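Local coordinates for protein alpha-rhamnosidase (Dictyoglomus thermophilum, PDB 6I60) that probably hydrolyses terminal non-reducing alpha-L-rhamnose residues from alpha-L-rhamnosides, at residues D213-D217 against Y229-D233; L201-N207 against A244-G250; V194-L199 against P263-I267. All blocks are in the same frame, centred on the assembly; numbering follows the deposited sequence.

Interaction 1 of 3, residues D213-D217 against Y229-D233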
ATOM      1  N   ASP A 213     -16.686  -6.703   7.781  1.00 70.16           N
ATOM      2  CA  ASP A 213     -16.445  -5.270   7.866  1.00 62.07           C
ATOM      3  C   ASP A 213     -15.648  -4.751   6.678  1.00 60.92           C
ATOM      4  O   ASP A 213     -15.166  -3.615   6.716  1.00 61.29           O
ATOM      5  CB  ASP A 213     -15.714  -4.932   9.169  1.00 64.70           C
ATOM      6  N   ARG A 214     -15.502  -5.556   5.632  1.00 56.78           N
ATOM      7  CA  ARG A 214     -14.714  -5.213   4.461  1.00 52.94           C
ATOM      8  C   ARG A 214     -15.596  -5.205   3.219  1.00 53.15           C
ATOM      9  O   ARG A 214     -16.735  -5.678   3.229  1.00 47.86           O
ATOM     10  CB  ARG A 214     -13.549  -6.195   4.283  1.00 55.70           C
ATOM     11  CG  ARG A 214     -13.001  -6.738   5.590  1.00 61.85           C
ATOM     12  CD  ARG A 214     -12.507  -8.166   5.429  1.00 66.02           C
ATOM     13  NE  ARG A 214     -11.778  -8.627   6.607  1.00 76.03           N
ATOM     14  CZ  ARG A 214     -10.717  -9.425   6.561  1.00 69.77           C
ATOM     15  NH1 ARG A 214     -10.260  -9.851   5.391  1.00 51.31           N
ATOM     16  NH2 ARG A 214     -10.111  -9.798   7.682  1.00 72.07           N
ATOM     17  N   VAL A 215     -15.046  -4.650   2.137  1.00 58.70           N
ATOM     18  CA  VAL A 215     -15.709  -4.601   0.840  1.00 50.58           C
ATOM     19  C   VAL A 215     -14.696  -4.984  -0.231  1.00 47.72           C
ATOM     20  O   VAL A 215     -13.483  -4.943  -0.014  1.00 48.69           O
ATOM     21  CB  VAL A 215     -16.311  -3.211   0.536  1.00 47.61           C
ATOM     22  CG1 VAL A 215     -17.537  -2.961   1.398  1.00 48.69           C
ATOM     23  CG2 VAL A 215     -15.274  -2.120   0.752  1.00 49.88           C
ATOM     24  N   LEU A 216     -15.216  -5.364  -1.401  1.00 50.23           N
ATOM     25  CA  LEU A 216     -14.390  -5.751  -2.547  1.00 53.91           C
ATOM     26  C   LEU A 216     -13.374  -6.826  -2.163  1.00 49.19           C
ATOM     27  O   LEU A 216     -12.193  -6.756  -2.515  1.00 37.70           O
ATOM     28  CB  LEU A 216     -13.695  -4.533  -3.161  1.00 49.39           C
ATOM     29  CG  LEU A 216     -14.625  -3.455  -3.725  1.00 51.20           C
ATOM     30  CD1 LEU A 216     -13.840  -2.425  -4.513  1.00 46.08           C
ATOM     31  CD2 LEU A 216     -15.717  -4.070  -4.590  1.00 45.27           C
ATOM     32  N   ASP A 217     -13.844  -7.830  -1.424  1.00 50.37           N
ATOM     33  CA  ASP A 217     -13.180  -9.023  -0.920  1.00 52.78           C
ATOM     34  C   ASP A 217     -13.450 -10.210  -1.839  1.00 60.12           C
ATOM     35  O   ASP A 217     -14.568 -10.358  -2.347  1.00 56.88           O
ATOM     36  CB  ASP A 217     -13.667  -9.351   0.492  1.00 51.06           C
ATOM     37  CG  ASP A 217     -12.594  -9.998   1.347  1.00 58.94           C
ATOM     38  OD1 ASP A 217     -11.509  -9.399   1.498  1.00 55.04           O
ATOM     39  OD2 ASP A 217     -12.838 -11.107   1.867  1.00 61.54           O
ATOM     40  N   TYR A 229      -8.459 -16.705   0.691  1.00 58.42           N
ATOM     41  CA  TYR A 229      -9.756 -16.831   1.336  1.00 56.72           C
ATOM     42  C   TYR A 229      -9.771 -16.031   2.633  1.00 56.11           C
ATOM     43  O   TYR A 229      -8.728 -15.778   3.242  1.00 55.94           O
ATOM     44  CB  TYR A 229     -10.101 -18.299   1.611  1.00 57.58           C
ATOM     45  CG  TYR A 229      -9.296 -18.949   2.716  1.00 56.51           C
ATOM     46  CD1 TYR A 229      -8.056 -19.515   2.457  1.00 56.62           C
ATOM     47  CD2 TYR A 229      -9.786 -19.010   4.016  1.00 54.88           C
ATOM     48  CE1 TYR A 229      -7.318 -20.113   3.463  1.00 58.90           C
ATOM     49  CE2 TYR A 229      -9.057 -19.605   5.027  1.00 56.35           C
ATOM     50  CZ  TYR A 229      -7.824 -20.155   4.745  1.00 56.76           C
ATOM     51  OH  TYR A 229      -7.096 -20.749   5.748  1.00 59.37           O
ATOM     52  N   THR A 230     -10.968 -15.626   3.045  1.00 53.84           N
ATOM     53  CA  THR A 230     -11.168 -14.845   4.256  1.00 55.70           C
ATOM     54  C   THR A 230     -11.917 -15.676   5.289  1.00 59.56           C
ATOM     55  O   THR A 230     -12.850 -16.411   4.951  1.00 65.15           O
ATOM     56  CB  THR A 230     -11.943 -13.558   3.955  1.00 56.61           C
ATOM     57  OG1 THR A 230     -11.302 -12.849   2.888  1.00 54.66           O
ATOM     58  CG2 THR A 230     -12.004 -12.664   5.184  1.00 63.22           C
ATOM     59  N   VAL A 231     -11.500 -15.565   6.548  1.00 56.23           N
ATOM     60  CA  VAL A 231     -12.145 -16.246   7.664  1.00 64.80           C
ATOM     61  C   VAL A 231     -12.850 -15.206   8.524  1.00 64.76           C
ATOM     62  O   VAL A 231     -12.271 -14.162   8.850  1.00 65.75           O
ATOM     63  CB  VAL A 231     -11.137 -17.058   8.496  1.00 63.61           C
ATOM     64  CG1 VAL A 231      -9.923 -16.220   8.808  1.00 61.28           C
ATOM     65  CG2 VAL A 231     -11.786 -17.549   9.781  1.00 63.24           C
ATOM     66  N   TYR A 232     -14.096 -15.489   8.887  1.00 66.92           N
ATOM     67  CA  TYR A 232     -14.904 -14.586   9.688  1.00 64.72           C
ATOM     68  C   TYR A 232     -15.338 -15.271  10.978  1.00 70.76           C
ATOM     69  O   TYR A 232     -15.482 -16.496  11.035  1.00 66.48           O
ATOM     70  CB  TYR A 232     -16.138 -14.114   8.915  1.00 62.07           C
ATOM     71  CG  TYR A 232     -15.826 -13.195   7.760  1.00 63.79           C
ATOM     72  CD1 TYR A 232     -15.430 -11.881   7.978  1.00 62.66           C
ATOM     73  CD2 TYR A 232     -15.931 -13.638   6.448  1.00 69.34           C
ATOM     74  CE1 TYR A 232     -15.144 -11.036   6.923  1.00 63.59           C
ATOM     75  CE2 TYR A 232     -15.650 -12.799   5.387  1.00 72.46           C
ATOM     76  CZ  TYR A 232     -15.257 -11.499   5.629  1.00 69.01           C
ATOM     77  OH  TYR A 232     -14.975 -10.664   4.572  1.00 68.07           O
ATOM     78  N   ASP A 233     -15.543 -14.462  12.015  1.00 68.17           N
ATOM     79  CA  ASP A 233     -16.052 -14.933  13.297  1.00 68.31           C
ATOM     80  C   ASP A 233     -17.556 -14.694  13.318  1.00 59.23           C
ATOM     81  O   ASP A 233     -18.009 -13.551  13.430  1.00 60.37           O
ATOM     82  CB  ASP A 233     -15.359 -14.220  14.457  1.00 72.96           C
ATOM     83  CG  ASP A 233     -16.130 -14.340  15.759  1.00 77.75           C
ATOM     84  OD1 ASP A 233     -16.557 -15.463  16.103  1.00 79.03           O
ATOM     85  OD2 ASP A 233     -16.312 -13.309  16.439  1.00 79.34           O
TER

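Interaction 2 of 3, residues L201-N207 against A244-G250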
ATOM      1  N   LEU A 201     -15.547 -11.505  -6.463  1.00 57.19           N
ATOM      2  CA  LEU A 201     -15.996 -10.737  -5.312  1.00 54.72           C
ATOM      3  C   LEU A 201     -17.188 -11.443  -4.680  1.00 57.54           C
ATOM      4  O   LEU A 201     -17.877 -12.237  -5.324  1.00 59.60           O
ATOM      5  CB  LEU A 201     -16.374  -9.303  -5.705  1.00 56.21           C
ATOM      6  CG  LEU A 201     -15.282  -8.485  -6.399  1.00 59.34           C
ATOM      7  CD1 LEU A 201     -15.853  -7.200  -6.985  1.00 49.19           C
ATOM      8  CD2 LEU A 201     -14.141  -8.187  -5.434  1.00 48.89           C
ATOM      9  N   TYR A 202     -17.429 -11.149  -3.403  1.00 56.81           N
ATOM     10  CA  TYR A 202     -18.510 -11.807  -2.684  1.00 59.30           C
ATOM     11  C   TYR A 202     -19.017 -10.909  -1.564  1.00 53.61           C
ATOM     12  O   TYR A 202     -18.360  -9.947  -1.159  1.00 51.19           O
ATOM     13  CB  TYR A 202     -18.065 -13.162  -2.113  1.00 58.91           C
ATOM     14  CG  TYR A 202     -17.154 -13.053  -0.908  1.00 58.71           C
ATOM     15  CD1 TYR A 202     -15.777 -12.966  -1.065  1.00 63.59           C
ATOM     16  CD2 TYR A 202     -17.668 -13.040   0.383  1.00 54.10           C
ATOM     17  CE1 TYR A 202     -14.939 -12.865   0.029  1.00 63.54           C
ATOM     18  CE2 TYR A 202     -16.839 -12.936   1.482  1.00 53.82           C
ATOM     19  CZ  TYR A 202     -15.475 -12.851   1.300  1.00 57.99           C
ATOM     20  OH  TYR A 202     -14.643 -12.751   2.389  1.00 60.38           O
ATOM     21  N   GLU A 203     -20.205 -11.249  -1.067  1.00 48.73           N
ATOM     22  CA  GLU A 203     -20.764 -10.653   0.136  1.00 54.26           C
ATOM     23  C   GLU A 203     -21.449 -11.756   0.926  1.00 61.80           C
ATOM     24  O   GLU A 203     -22.266 -12.498   0.375  1.00 66.47           O
ATOM     25  CB  GLU A 203     -21.753  -9.529  -0.197  1.00 64.64           C
ATOM     26  CG  GLU A 203     -21.140  -8.137  -0.149  1.00 74.46           C
ATOM     27  CD  GLU A 203     -22.177  -7.029  -0.220  1.00 73.33           C
ATOM     28  OE1 GLU A 203     -23.290  -7.283  -0.728  1.00 68.95           O
ATOM     29  OE2 GLU A 203     -21.877  -5.903   0.232  1.00 76.14           O
ATOM     30  N   LEU A 204     -21.109 -11.871   2.206  1.00 64.18           N
ATOM     31  CA  LEU A 204     -21.575 -12.968   3.043  1.00 60.83           C
ATOM     32  C   LEU A 204     -22.674 -12.501   3.989  1.00 59.14           C
ATOM     33  O   LEU A 204     -22.581 -11.425   4.587  1.00 55.56           O
ATOM     34  CB  LEU A 204     -20.417 -13.562   3.846  1.00 59.90           C
ATOM     35  CG  LEU A 204     -20.782 -14.631   4.874  1.00 60.18           C
ATOM     36  CD1 LEU A 204     -21.219 -15.912   4.183  1.00 57.99           C
ATOM     37  CD2 LEU A 204     -19.609 -14.886   5.798  1.00 59.15           C
ATOM     38  N   TYR A 205     -23.712 -13.325   4.124  1.00 64.11           N
ATOM     39  CA  TYR A 205     -24.824 -13.062   5.026  1.00 64.39           C
ATOM     40  C   TYR A 205     -25.133 -14.318   5.825  1.00 68.47           C
ATOM     41  O   TYR A 205     -25.061 -15.432   5.298  1.00 70.03           O
ATOM     42  CB  TYR A 205     -26.076 -12.613   4.262  1.00 59.85           C
ATOM     43  CG  TYR A 205     -25.942 -11.258   3.608  1.00 64.66           C
ATOM     44  CD1 TYR A 205     -26.254 -10.097   4.303  1.00 60.44           C
ATOM     45  CD2 TYR A 205     -25.506 -11.139   2.295  1.00 58.76           C
ATOM     46  CE1 TYR A 205     -26.134  -8.855   3.710  1.00 53.70           C
ATOM     47  CE2 TYR A 205     -25.383  -9.901   1.694  1.00 63.32           C
ATOM     48  CZ  TYR A 205     -25.698  -8.763   2.406  1.00 55.68           C
ATOM     49  OH  TYR A 205     -25.577  -7.527   1.812  1.00 58.89           O
ATOM     50  N   ILE A 206     -25.475 -14.134   7.100  1.00 68.00           N
ATOM     51  CA  ILE A 206     -25.863 -15.234   7.977  1.00 69.17           C
ATOM     52  C   ILE A 206     -27.090 -14.794   8.761  1.00 71.75           C
ATOM     53  O   ILE A 206     -27.018 -13.842   9.546  1.00 74.24           O
ATOM     54  CB  ILE A 206     -24.734 -15.652   8.936  1.00 64.44           C
ATOM     55  CG1 ILE A 206     -23.678 -16.464   8.186  1.00 64.26           C
ATOM     56  CG2 ILE A 206     -25.294 -16.455  10.101  1.00 61.45           C
ATOM     57  CD1 ILE A 206     -22.705 -17.189   9.086  1.00 65.99           C
ATOM     58  N   ASN A 207     -28.215 -15.478   8.544  1.00 63.84           N
ATOM     59  CA  ASN A 207     -29.476 -15.179   9.223  1.00 65.91           C
ATOM     60  C   ASN A 207     -29.923 -13.737   8.991  1.00 70.42           C
ATOM     61  O   ASN A 207     -30.593 -13.138   9.836  1.00 61.03           O
ATOM     62  CB  ASN A 207     -29.384 -15.477  10.723  1.00 71.94           C
ATOM     63  CG  ASN A 207     -29.243 -16.960  11.014  1.00 70.52           C
ATOM     64  OD1 ASN A 207     -29.918 -17.790  10.405  1.00 73.71           O
ATOM     65  ND2 ASN A 207     -28.364 -17.298  11.950  1.00 67.15           N
ATOM     66  N   ALA A 244     -29.633 -19.880   8.203  1.00 76.15           N
ATOM     67  CA  ALA A 244     -29.501 -19.593   6.784  1.00 78.16           C
ATOM     68  C   ALA A 244     -28.225 -18.799   6.551  1.00 67.83           C
ATOM     69  O   ALA A 244     -27.855 -17.951   7.366  1.00 71.53           O
ATOM     70  CB  ALA A 244     -30.713 -18.819   6.253  1.00 70.12           C
ATOM     71  N   ILE A 245     -27.561 -19.085   5.437  1.00 60.69           N
ATOM     72  CA  ILE A 245     -26.379 -18.345   5.020  1.00 69.09           C
ATOM     73  C   ILE A 245     -26.630 -17.782   3.627  1.00 72.07           C
ATOM     74  O   ILE A 245     -27.375 -18.359   2.828  1.00 65.48           O
ATOM     75  CB  ILE A 245     -25.110 -19.224   5.044  1.00 66.74           C
ATOM     76  CG1 ILE A 245     -25.393 -20.583   4.415  1.00 68.48           C
ATOM     77  CG2 ILE A 245     -24.631 -19.426   6.467  1.00 68.88           C
ATOM     78  CD1 ILE A 245     -25.136 -20.630   2.943  1.00 72.39           C
ATOM     79  N   GLY A 246     -25.999 -16.646   3.339  1.00 75.69           N
ATOM     80  CA  GLY A 246     -26.177 -15.995   2.056  1.00 70.49           C
ATOM     81  C   GLY A 246     -24.886 -15.494   1.443  1.00 66.09           C
ATOM     82  O   GLY A 246     -24.120 -14.777   2.093  1.00 67.47           O
ATOM     83  N   VAL A 247     -24.629 -15.872   0.193  1.00 61.23           N
ATOM     84  CA  VAL A 247     -23.441 -15.441  -0.536  1.00 62.58           C
ATOM     85  C   VAL A 247     -23.870 -14.993  -1.926  1.00 62.41           C
ATOM     86  O   VAL A 247     -24.491 -15.766  -2.665  1.00 62.90           O
ATOM     87  CB  VAL A 247     -22.382 -16.550  -0.639  1.00 65.26           C
ATOM     88  CG1 VAL A 247     -21.145 -16.026  -1.351  1.00 67.59           C
ATOM     89  CG2 VAL A 247     -22.022 -17.085   0.738  1.00 62.88           C
ATOM     90  N   ILE A 248     -23.538 -13.755  -2.280  1.00 63.78           N
ATOM     91  CA  ILE A 248     -23.766 -13.219  -3.617  1.00 64.12           C
ATOM     92  C   ILE A 248     -22.408 -12.971  -4.261  1.00 54.40           C
ATOM     93  O   ILE A 248     -21.504 -12.420  -3.622  1.00 53.03           O
ATOM     94  CB  ILE A 248     -24.616 -11.935  -3.576  1.00 58.16           C
ATOM     95  CG1 ILE A 248     -24.691 -11.295  -4.963  1.00 58.80           C
ATOM     96  CG2 ILE A 248     -24.069 -10.955  -2.553  1.00 57.62           C
ATOM     97  CD1 ILE A 248     -25.996 -10.588  -5.233  1.00 68.55           C
ATOM     98  N   LEU A 249     -22.261 -13.389  -5.515  1.00 56.57           N
ATOM     99  CA  LEU A 249     -20.978 -13.359  -6.203  1.00 56.31           C
ATOM    100  C   LEU A 249     -20.906 -12.199  -7.186  1.00 54.32           C
ATOM    101  O   LEU A 249     -21.864 -11.924  -7.913  1.00 56.91           O
ATOM    102  CB  LEU A 249     -20.734 -14.673  -6.948  1.00 55.50           C
ATOM    103  CG  LEU A 249     -20.413 -15.894  -6.087  1.00 60.52           C
ATOM    104  CD1 LEU A 249     -19.998 -17.055  -6.969  1.00 61.60           C
ATOM    105  CD2 LEU A 249     -19.328 -15.574  -5.070  1.00 63.37           C
ATOM    106  N   GLY A 250     -19.758 -11.525  -7.203  1.00 55.71           N
ATOM    107  CA  GLY A 250     -19.481 -10.493  -8.183  1.00 51.90           C
ATOM    108  C   GLY A 250     -18.351 -10.898  -9.108  1.00 53.97           C
ATOM    109  O   GLY A 250     -17.593 -11.822  -8.795  1.00 56.41           O
TER

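Interaction 3 of 3, residues V194-L199 against P263-I267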
ATOM      1  N   VAL A 194     -16.101 -19.154   9.622  1.00 72.14           N
ATOM      2  CA  VAL A 194     -16.569 -19.223   8.242  1.00 67.30           C
ATOM      3  C   VAL A 194     -15.391 -18.893   7.336  1.00 58.76           C
ATOM      4  O   VAL A 194     -14.806 -17.812   7.446  1.00 54.78           O
ATOM      5  CB  VAL A 194     -17.744 -18.260   7.990  1.00 60.29           C
ATOM      6  CG1 VAL A 194     -17.790 -17.827   6.544  1.00 62.49           C
ATOM      7  CG2 VAL A 194     -19.054 -18.917   8.381  1.00 71.64           C
ATOM      8  N   TYR A 195     -15.032 -19.827   6.457  1.00 62.46           N
ATOM      9  CA  TYR A 195     -13.856 -19.702   5.595  1.00 59.88           C
ATOM     10  C   TYR A 195     -14.337 -19.683   4.148  1.00 57.98           C
ATOM     11  O   TYR A 195     -14.586 -20.737   3.556  1.00 53.72           O
ATOM     12  CB  TYR A 195     -12.868 -20.841   5.842  1.00 58.77           C
ATOM     13  CG  TYR A 195     -12.578 -21.116   7.304  1.00 59.20           C
ATOM     14  CD1 TYR A 195     -13.443 -21.885   8.073  1.00 63.94           C
ATOM     15  CD2 TYR A 195     -11.434 -20.615   7.912  1.00 62.20           C
ATOM     16  CE1 TYR A 195     -13.182 -22.139   9.408  1.00 68.34           C
ATOM     17  CE2 TYR A 195     -11.164 -20.868   9.247  1.00 62.11           C
ATOM     18  CZ  TYR A 195     -12.041 -21.628   9.990  1.00 63.52           C
ATOM     19  OH  TYR A 195     -11.772 -21.877  11.316  1.00 57.64           O
ATOM     20  N   ILE A 196     -14.456 -18.486   3.578  1.00 66.40           N
ATOM     21  CA  ILE A 196     -15.072 -18.285   2.272  1.00 56.54           C
ATOM     22  C   ILE A 196     -14.050 -17.685   1.317  1.00 53.15           C
ATOM     23  O   ILE A 196     -13.206 -16.877   1.718  1.00 54.73           O
ATOM     24  CB  ILE A 196     -16.322 -17.384   2.377  1.00 54.09           C
ATOM     25  CG1 ILE A 196     -16.919 -17.106   0.996  1.00 56.78           C
ATOM     26  CG2 ILE A 196     -15.993 -16.092   3.116  1.00 56.25           C
ATOM     27  CD1 ILE A 196     -18.351 -16.625   1.035  1.00 56.04           C
ATOM     28  N   ALA A 197     -14.124 -18.100   0.051  1.00 60.74           N
ATOM     29  CA  ALA A 197     -13.367 -17.493  -1.046  1.00 60.68           C
ATOM     30  C   ALA A 197     -14.337 -17.379  -2.222  1.00 61.03           C
ATOM     31  O   ALA A 197     -14.494 -18.319  -3.006  1.00 58.00           O
ATOM     32  CB  ALA A 197     -12.131 -18.308  -1.404  1.00 63.40           C
ATOM     33  N   GLY A 198     -15.000 -16.230  -2.323  1.00 56.80           N
ATOM     34  CA  GLY A 198     -15.913 -15.980  -3.420  1.00 54.33           C
ATOM     35  C   GLY A 198     -15.256 -15.213  -4.548  1.00 56.31           C
ATOM     36  O   GLY A 198     -14.892 -14.046  -4.383  1.00 55.99           O
ATOM     37  N   LEU A 199     -15.097 -15.858  -5.699  1.00 58.32           N
ATOM     38  CA  LEU A 199     -14.419 -15.267  -6.845  1.00 58.43           C
ATOM     39  C   LEU A 199     -15.444 -14.672  -7.802  1.00 58.51           C
ATOM     40  O   LEU A 199     -16.469 -15.299  -8.086  1.00 53.02           O
ATOM     41  CB  LEU A 199     -13.565 -16.311  -7.565  1.00 50.81           C
ATOM     42  CG  LEU A 199     -12.395 -16.885  -6.764  1.00 51.45           C
ATOM     43  CD1 LEU A 199     -11.352 -17.460  -7.699  1.00 54.45           C
ATOM     44  CD2 LEU A 199     -11.778 -15.826  -5.859  1.00 55.88           C
ATOM     45  N   PRO A 263     -17.973 -16.548 -12.222  1.00 60.91           N
ATOM     46  CA  PRO A 263     -17.828 -16.561 -10.760  1.00 66.70           C
ATOM     47  C   PRO A 263     -18.158 -17.917 -10.152  1.00 61.58           C
ATOM     48  O   PRO A 263     -19.095 -18.597 -10.572  1.00 67.55           O
ATOM     49  CB  PRO A 263     -18.819 -15.485 -10.300  1.00 62.40           C
ATOM     50  CG  PRO A 263     -18.910 -14.552 -11.443  1.00 53.64           C
ATOM     51  CD  PRO A 263     -18.772 -15.395 -12.679  1.00 63.38           C
ATOM     52  N   LYS A 264     -17.370 -18.305  -9.149  1.00 58.92           N
ATOM     53  CA  LYS A 264     -17.549 -19.560  -8.432  1.00 56.16           C
ATOM     54  C   LYS A 264     -17.398 -19.296  -6.939  1.00 56.50           C
ATOM     55  O   LYS A 264     -16.979 -18.214  -6.518  1.00 59.12           O
ATOM     56  CB  LYS A 264     -16.548 -20.623  -8.903  1.00 61.42           C
ATOM     57  CG  LYS A 264     -15.248 -20.049  -9.440  1.00 62.66           C
ATOM     58  CD  LYS A 264     -14.430 -21.108 -10.157  1.00 64.97           C
ATOM     59  CE  LYS A 264     -14.728 -21.116 -11.647  1.00 62.94           C
ATOM     60  NZ  LYS A 264     -13.626 -21.744 -12.423  1.00 58.19           N
ATOM     61  N   LEU A 265     -17.738 -20.300  -6.130  1.00 57.99           N
ATOM     62  CA  LEU A 265     -17.815 -20.122  -4.687  1.00 57.97           C
ATOM     63  C   LEU A 265     -17.353 -21.373  -3.957  1.00 55.89           C
ATOM     64  O   LEU A 265     -17.735 -22.489  -4.315  1.00 60.76           O
ATOM     65  CB  LEU A 265     -19.247 -19.781  -4.254  1.00 57.16           C
ATOM     66  CG  LEU A 265     -19.529 -19.748  -2.751  1.00 54.70           C
ATOM     67  CD1 LEU A 265     -18.707 -18.660  -2.082  1.00 62.54           C
ATOM     68  CD2 LEU A 265     -21.010 -19.539  -2.495  1.00 55.26           C
ATOM     69  N   ILE A 266     -16.534 -21.174  -2.924  1.00 58.57           N
ATOM     70  CA  ILE A 266     -16.170 -22.223  -1.980  1.00 62.57           C
ATOM     71  C   ILE A 266     -16.278 -21.646  -0.575  1.00 60.98           C
ATOM     72  O   ILE A 266     -15.922 -20.485  -0.341  1.00 65.10           O
ATOM     73  CB  ILE A 266     -14.757 -22.788  -2.243  1.00 59.27           C
ATOM     74  CG1 ILE A 266     -14.525 -24.056  -1.412  1.00 63.77           C
ATOM     75  CG2 ILE A 266     -13.689 -21.748  -1.946  1.00 53.80           C
ATOM     76  CD1 ILE A 266     -13.445 -24.972  -1.960  1.00 57.91           C
ATOM     77  N   ILE A 267     -16.788 -22.451   0.356  1.00 57.18           N
ATOM     78  CA  ILE A 267     -17.081 -21.971   1.701  1.00 54.47           C
ATOM     79  C   ILE A 267     -17.356 -23.147   2.632  1.00 56.47           C
ATOM     80  O   ILE A 267     -18.085 -24.080   2.276  1.00 56.98           O
ATOM     81  CB  ILE A 267     -18.268 -20.989   1.681  1.00 53.40           C
ATOM     82  CG1 ILE A 267     -18.801 -20.766   3.092  1.00 59.51           C
ATOM     83  CG2 ILE A 267     -19.366 -21.496   0.765  1.00 61.69           C
ATOM     84  CD1 ILE A 267     -17.793 -20.134   4.004  1.00 68.13           C
TER

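Interaction 1 of 3, residues D213-D217 against Y229-D233
Arg214 lays its guanidinium over the methyl of Thr230, with NH1 3.3 Å from CG2 and the methyl lying over one face of the flat group. The same methyl lies over the rim of one face of the Tyr232 ring, two residues along the strand, so Thr230 CG2 serves two flat groups at once; these planes stand 70° apart. Arginine suits the place because its long aliphatic part also packs here, CD lying 3.6 Å from Tyr232 OH. The other branch of Thr230 is polar. Its hydroxyl donates to Asp217 OD2 at 2.5 Å, on the syn lone pair, the side of the other carboxylate oxygen. One torsion serves both tasks: OG1 sits anti to the carbonyl carbon (chi1 -53°), which leaves CG2 anti to the backbone N and aimed at the arginine. A beta-branched residue with one hydroxyl and one methyl fits this divided setting well. Asp217 OD2 also takes a hydrogen bond with Tyr202 OH, which is bonded in turn to Tyr232 OH, so a buried carboxylate oxygen is held by two hydroxyls, and this probably favours its ionised form. Backbone bonds of Thr230 to Ile196 and of Tyr232 to Val194 fix the strand. Within the rhamnosidase N-terminal domain, the loop that links strand 209-210 to strand 226-233 is thus tied back by Asp217 to Thr230 of the strand it leads into.

Interaction 2 of 3, residues L201-N207 against A244-G250
Ala244 opens the antiparallel pairing by accepting a bond from Asn207 N on its O (2.8 Å), while its own N donates to Asn207 OD1 (3.0 Å). Asn207, at the end of its strand, thus uses side chain and backbone together, and its ND2 reaches Asn237 O. Ile245 follows, its CG2 3.6 Å from Ile206 CG1 on the face that also carries Leu204 and Val247. Gly246 forms a hydrogen-bonded pair with Tyr205; its bare CA lies near Tyr205 CB, and its O lies at the edge of the tyrosine ring, near the ring plane. Val247 sets CG2 against Leu204 CD1 at 3.7 Å, a branched and a longer aliphatic chain meeting at an angle. Ile248 turns to the other face, side by side with Glu203, CG2 to CB 3.6 Å; the carboxylate beyond is paired with Arg210 and Arg430. Leu249 brings CD2 to 4.0 Å from Tyr202 CB. Gly250 closes the pairing with two bonds to Leu201, and its CA lies near Leu201 CB. Strand 242-250 lies between strands 201-206 and 171-184, and its Val247 face packs on strand 189-199.

Interaction 3 of 3, residues V194-L199 against P263-I267
Strands 189-199 and 264-273, neighbours in one sheet of what packs as a beta-sandwich, pair antiparallel here, at 171° between their directions, with one face turned to the sandwich interior. Ile196 stands opposite Ile267 as a non-hydrogen-bonded pair, and the inward side chains of these two and of Leu265 interlock. Ile267 reaches back across the neighbouring strand: with CG1 anti to the backbone N (chi1 166°) and chi2 at 63°, CD1 turns toward Val194 CG1, 3.4 Å away, and toward Ile196 CB at 3.5 Å. Farther along, Ile196 CD1 meets Leu265 CD1 at 3.7 Å. Aliphatic residues, branched at the beta carbon in three of the four cases, are at home in this place, since they are compatible with extended backbone and present compact methyl surfaces. Leu265 CD1 also lies near Gly198 CA.

On the other face Ala197 CB lies 3.8 Å from Ile266 CG2; its small size lets the isoleucine methyl settle beside it, and Tyr229 also packs on Ala197. Ala197 N donates to Ile266 O at 3.0 Å, a nearly straight but single bond. Leu199 N bonds Lys264 O (3.1 Å) with only a weak return from Lys264 N, so the pairing is loose over these residues. Pro263, with no N-H, cannot donate a bond to the neighbouring strand; its CB rests 3.2 Å from Leu199 O. Lys264 sends its amino group away, to Tyr254 OH and Glu331 O, with a long, weak ion pair to Asp261, which probably helps accommodate the buried ammonium.

Two sound backbone bonds and a weak one thus join the segments, while the side chains meeting on the inward face are all aliphatic, consistent with a place in a hydrophobic core.

The three contacts describe neighbouring parts of one beta-sandwich. Interactions 2 and 3 supply strand pairs from its two sheets, and their centres lie about 9 Å apart; the inward side chains meet between them, as where Val247 CG1 lies 3.7 Å from Leu265 CD1. Strand 226-233 of interaction 1 neighbours strand 189-199 of interaction 3, Thr230 N bonding Ile196 O at 2.9 Å, and interaction 1 meets interaction 2 through Tyr202, whose OH is 2.5 Å from Asp217 OD2. Its centre is about 11 Å from that of interaction 2 and 10 Å from that of interaction 3. Tyr656, Glu659 and Leu660, which bind a 2-(2-ethoxyethoxy)ethanol molecule, belong to helix 651-672 and none lies in these segments.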